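Local coordinates for glutamate--LysW ligase ArgX (Sulfolobus tokodaii, PDB 3VPB), which probably catalyses the ATP-dependent joining of glutamate's amino group to the gamma-carboxyl group of the C-terminal glutamate of the carrier protein LysW, in arginine biosynthesis, at residues 101-109 and 162-170. Sequence-based numbering, arbitrary orientation.
Sequences IPDSIIALS and KAHIVQEYI. With ADP (adenosine-5'-diphosphate), chain L.
Pro102 lays its rigid ring beside the Gln167 amide, CB 3.6 Å from NE2, and meets Ile170 CD1 with the same carbon. Asp103 holds Glu168 at two points: its backbone N gives a nearly straight bond (171°) to the anti side of OE2 at 2.8 Å, and its O accepts from Glu168 N. The two carboxylates also come close, which Lys244, salt-bridged to Glu168, would ease. Ser104 faces Gln167 in a non-hydrogen-bonded pair; its short hydroxyl, turned beside its own backbone N (chi1 -59°), reaches both Pro102 O and Gln167 NE2, accepting from the latter at 3.0 Å. With Tyr91 at NE2 and Lys127 at OE1, this helps fix the amide flip, directing Gln167 OE1 to adenine N6 of ADP, 2.8 Å away; Glu168 O also accepts from N6, and Ile170 N donates to N1. Ile105 and Val166, beta-branched and suited to strands, form a hydrogen-bonded pair. Ile106 reaches Ile165 CG1 with CD1 (3.8 Å). Ala107 forms a hydrogen-bonded pair with His164, its small methyl against His164 CB and its O at the imidazole edge; ND1 bonds to Asp126. Leu108 CD2 then rests on Ala163 CB. Strand 104-107 edges the antiparallel ATP-grasp sheet within its chain, a second subunit's strand extending it; strand 124-127 flanks 164-168, with helices 87-96 and 110-120 packed on the pair.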
loop_
_atom_site.group_PDB
_atom_site.type_symbol
_atom_site.label_atom_id
_atom_site.label_comp_id
_atom_site.label_asym_id
_atom_site.label_seq_id
_atom_site.Cartn_x
_atom_site.Cartn_y
_atom_site.Cartn_z
ATOM N N ILE B 101 -3.070 15.556 -28.647
ATOM C CA ILE B 101 -3.006 15.258 -27.221
ATOM C C ILE B 101 -1.861 16.072 -26.689
ATOM O O ILE B 101 -1.017 16.552 -27.456
ATOM C CB ILE B 101 -2.763 13.716 -26.961
ATOM C CG1 ILE B 101 -1.373 13.300 -27.489
ATOM C CG2 ILE B 101 -3.953 12.896 -27.524
ATOM C CD1 ILE B 101 -0.873 11.893 -27.053
ATOM N N PRO B 102 -1.790 16.263 -25.361
ATOM C CA PRO B 102 -0.618 17.028 -24.931
ATOM C C PRO B 102 0.681 16.307 -25.274
ATOM O O PRO B 102 0.728 15.075 -25.257
ATOM C CB PRO B 102 -0.772 17.091 -23.404
ATOM C CG PRO B 102 -2.246 16.840 -23.159
ATOM C CD PRO B 102 -2.647 15.855 -24.242
ATOM N N ASP B 103 1.728 17.058 -25.604
ATOM C CA ASP B 103 3.029 16.429 -25.895
ATOM C C ASP B 103 3.475 15.636 -24.678
ATOM O O ASP B 103 3.628 16.218 -23.613
ATOM C CB ASP B 103 4.059 17.501 -26.218
ATOM C CG ASP B 103 3.874 18.092 -27.601
ATOM O OD1 ASP B 103 3.109 17.529 -28.412
ATOM O OD2 ASP B 103 4.534 19.109 -27.886
ATOM N N SER B 104 3.659 14.319 -24.811
ATOM C CA SER B 104 3.784 13.482 -23.601
ATOM C C SER B 104 4.929 12.506 -23.721
ATOM O O SER B 104 5.251 12.077 -24.814
ATOM C CB SER B 104 2.526 12.669 -23.357
ATOM O OG SER B 104 1.394 13.478 -23.205
ATOM N N ILE B 105 5.536 12.174 -22.583
ATOM C CA ILE B 105 6.584 11.164 -22.520
ATOM C C ILE B 105 6.219 10.240 -21.358
ATOM O O ILE B 105 5.765 10.705 -20.315
ATOM C CB ILE B 105 7.968 11.781 -22.244
ATOM C CG1 ILE B 105 8.338 12.815 -23.303
ATOM C CG2 ILE B 105 9.058 10.691 -22.197
ATOM C CD1 ILE B 105 9.620 13.606 -22.947
ATOM N N ILE B 106 6.384 8.939 -21.554
ATOM C CA ILE B 106 6.037 7.969 -20.522
ATOM C C ILE B 106 7.295 7.471 -19.836
ATOM O O ILE B 106 8.263 7.103 -20.500
ATOM C CB ILE B 106 5.238 6.792 -21.127
ATOM C CG1 ILE B 106 3.984 7.327 -21.813
ATOM C CG2 ILE B 106 4.883 5.736 -20.057
ATOM C CD1 ILE B 106 3.143 8.349 -20.977
ATOM N N ALA B 107 7.264 7.476 -18.504
ATOM C CA ALA B 107 8.404 7.062 -17.703
ATOM C C ALA B 107 7.955 5.974 -16.728
ATOM O O ALA B 107 7.053 6.194 -15.905
ATOM C CB ALA B 107 8.950 8.265 -16.933
ATOM N N LEU B 108 8.589 4.805 -16.814
ATOM C CA LEU B 108 8.104 3.648 -16.062
ATOM C C LEU B 108 8.975 3.262 -14.873
ATOM O O LEU B 108 8.938 2.108 -14.409
ATOM C CB LEU B 108 7.886 2.450 -16.994
ATOM C CG LEU B 108 6.963 2.756 -18.181
ATOM C CD1 LEU B 108 6.985 1.622 -19.188
ATOM C CD2 LEU B 108 5.483 3.048 -17.742
ATOM N N SER B 109 9.753 4.222 -14.391
ATOM C CA SER B 109 10.559 4.052 -13.178
ATOM C C SER B 109 10.969 5.428 -12.677
ATOM O O SER B 109 10.868 6.396 -13.396
ATOM C CB SER B 109 11.818 3.206 -13.471
ATOM O OG SER B 109 12.716 3.923 -14.308
ATOM N N LYS B 162 2.817 4.115 -10.402
ATOM C CA LYS B 162 4.249 4.361 -10.554
ATOM C C LYS B 162 4.649 4.693 -11.997
ATOM O O LYS B 162 5.806 5.019 -12.268
ATOM C CB LYS B 162 5.044 3.154 -10.047
ATOM C CG LYS B 162 4.882 2.908 -8.538
ATOM C CD LYS B 162 5.579 1.630 -8.086
ATOM C CE LYS B 162 5.256 1.352 -6.612
ATOM N NZ LYS B 162 6.141 0.295 -6.042
ATOM N N ALA B 163 3.707 4.573 -12.932
ATOM C CA ALA B 163 3.959 4.962 -14.304
ATOM C C ALA B 163 3.709 6.473 -14.392
ATOM O O ALA B 163 2.695 6.957 -13.906
ATOM C CB ALA B 163 3.023 4.224 -15.243
ATOM N N HIS B 164 4.636 7.208 -14.987
ATOM C CA HIS B 164 4.516 8.656 -15.061
ATOM C C HIS B 164 4.168 9.084 -16.472
ATOM O O HIS B 164 4.921 8.765 -17.399
ATOM C CB HIS B 164 5.840 9.330 -14.744
ATOM C CG HIS B 164 6.371 9.050 -13.364
ATOM N ND1 HIS B 164 6.480 10.030 -12.405
ATOM C CD2 HIS B 164 6.904 7.931 -12.823
ATOM C CE1 HIS B 164 7.025 9.520 -11.313
ATOM N NE2 HIS B 164 7.278 8.242 -11.534
ATOM N N ILE B 165 3.105 9.876 -16.600
ATOM C CA ILE B 165 2.822 10.588 -17.852
ATOM C C ILE B 165 3.356 12.005 -17.669
ATOM O O ILE B 165 2.801 12.779 -16.903
ATOM C CB ILE B 165 1.330 10.645 -18.183
ATOM C CG1 ILE B 165 0.721 9.228 -18.154
ATOM C CG2 ILE B 165 1.124 11.307 -19.562
ATOM C CD1 ILE B 165 -0.832 9.218 -18.321
ATOM N N VAL B 166 4.441 12.316 -18.362
ATOM C CA VAL B 166 5.125 13.589 -18.205
ATOM C C VAL B 166 4.786 14.425 -19.425
ATOM O O VAL B 166 5.172 14.067 -20.529
ATOM C CB VAL B 166 6.641 13.360 -18.154
ATOM C CG1 VAL B 166 7.398 14.696 -18.071
ATOM C CG2 VAL B 166 7.013 12.402 -16.978
ATOM N N GLN B 167 4.100 15.551 -19.237
ATOM C CA GLN B 167 3.610 16.259 -20.418
ATOM C C GLN B 167 3.673 17.764 -20.314
ATOM O O GLN B 167 3.871 18.337 -19.237
ATOM C CB GLN B 167 2.192 15.798 -20.808
ATOM C CG GLN B 167 1.265 15.534 -19.665
ATOM C CD GLN B 167 -0.203 15.293 -20.047
ATOM O OE1 GLN B 167 -1.060 15.908 -19.452
ATOM N NE2 GLN B 167 -0.491 14.379 -21.011
ATOM N N GLU B 168 3.518 18.397 -21.456
ATOM C CA GLU B 168 3.515 19.858 -21.505
ATOM C C GLU B 168 2.356 20.397 -20.682
ATOM O O GLU B 168 1.288 19.787 -20.610
ATOM C CB GLU B 168 3.419 20.357 -22.951
ATOM C CG GLU B 168 2.189 19.906 -23.671
ATOM C CD GLU B 168 2.055 20.534 -25.056
ATOM O OE1 GLU B 168 2.388 21.745 -25.210
ATOM O OE2 GLU B 168 1.601 19.821 -25.985
ATOM N N TYR B 169 2.584 21.547 -20.062
ATOM C CA TYR B 169 1.555 22.210 -19.288
ATOM C C TYR B 169 0.777 23.140 -20.216
ATOM O O TYR B 169 1.369 24.010 -20.851
ATOM C CB TYR B 169 2.228 22.980 -18.151
ATOM C CG TYR B 169 1.262 23.734 -17.281
ATOM C CD1 TYR B 169 0.205 23.084 -16.643
ATOM C CD2 TYR B 169 1.406 25.102 -17.098
ATOM C CE1 TYR B 169 -0.693 23.789 -15.839
ATOM C CE2 TYR B 169 0.527 25.819 -16.283
ATOM C CZ TYR B 169 -0.506 25.157 -15.664
ATOM O OH TYR B 169 -1.369 25.879 -14.879
ATOM N N ILE B 170 -0.538 22.919 -20.329
ATOM C CA ILE B 170 -1.349 23.673 -21.277
ATOM C C ILE B 170 -2.445 24.356 -20.493
ATOM O O ILE B 170 -3.427 23.719 -20.068
ATOM C CB ILE B 170 -1.980 22.760 -22.395
ATOM C CG1 ILE B 170 -0.925 21.846 -23.019
ATOM C CG2 ILE B 170 -2.626 23.615 -23.488
ATOM C CD1 ILE B 170 -1.489 20.836 -24.044
HETATM P PB ADP L . -8.339 13.407 -13.917
HETATM O O1B ADP L . -8.728 12.127 -14.558
HETATM O O2B ADP L . -9.361 14.529 -13.993
HETATM O O3B ADP L . -7.743 13.291 -12.544
HETATM P PA ADP L . -6.924 15.105 -15.805
HETATM O O1A ADP L . -5.765 14.696 -16.709
HETATM O O2A ADP L . -8.283 15.498 -16.340
HETATM O O3A ADP L . -7.050 13.892 -14.756
HETATM O "O5'" ADP L . -6.358 16.308 -14.905
HETATM C "C5'" ADP L . -7.140 17.012 -13.939
HETATM C "C4'" ADP L . -6.969 18.507 -14.133
HETATM O "O4'" ADP L . -5.572 18.818 -14.121
HETATM C "C3'" ADP L . -7.475 18.938 -15.513
HETATM O "O3'" ADP L . -8.860 19.302 -15.461
HETATM C "C2'" ADP L . -6.606 20.133 -15.826
HETATM O "O2'" ADP L . -7.114 21.306 -15.175
HETATM C "C1'" ADP L . -5.307 19.769 -15.158
HETATM N N9 ADP L . -4.379 19.153 -16.125
HETATM C C8 ADP L . -4.126 17.832 -16.310
HETATM N N7 ADP L . -3.178 17.696 -17.248
HETATM C C5 ADP L . -2.820 18.929 -17.659
HETATM C C6 ADP L . -1.894 19.494 -18.648
HETATM N N6 ADP L . -1.108 18.675 -19.373
HETATM N N1 ADP L . -1.792 20.853 -18.740
HETATM C C2 ADP L . -2.548 21.682 -18.010
HETATM N N3 ADP L . -3.447 21.214 -17.108
HETATM C C4 ADP L . -3.610 19.877 -16.919
#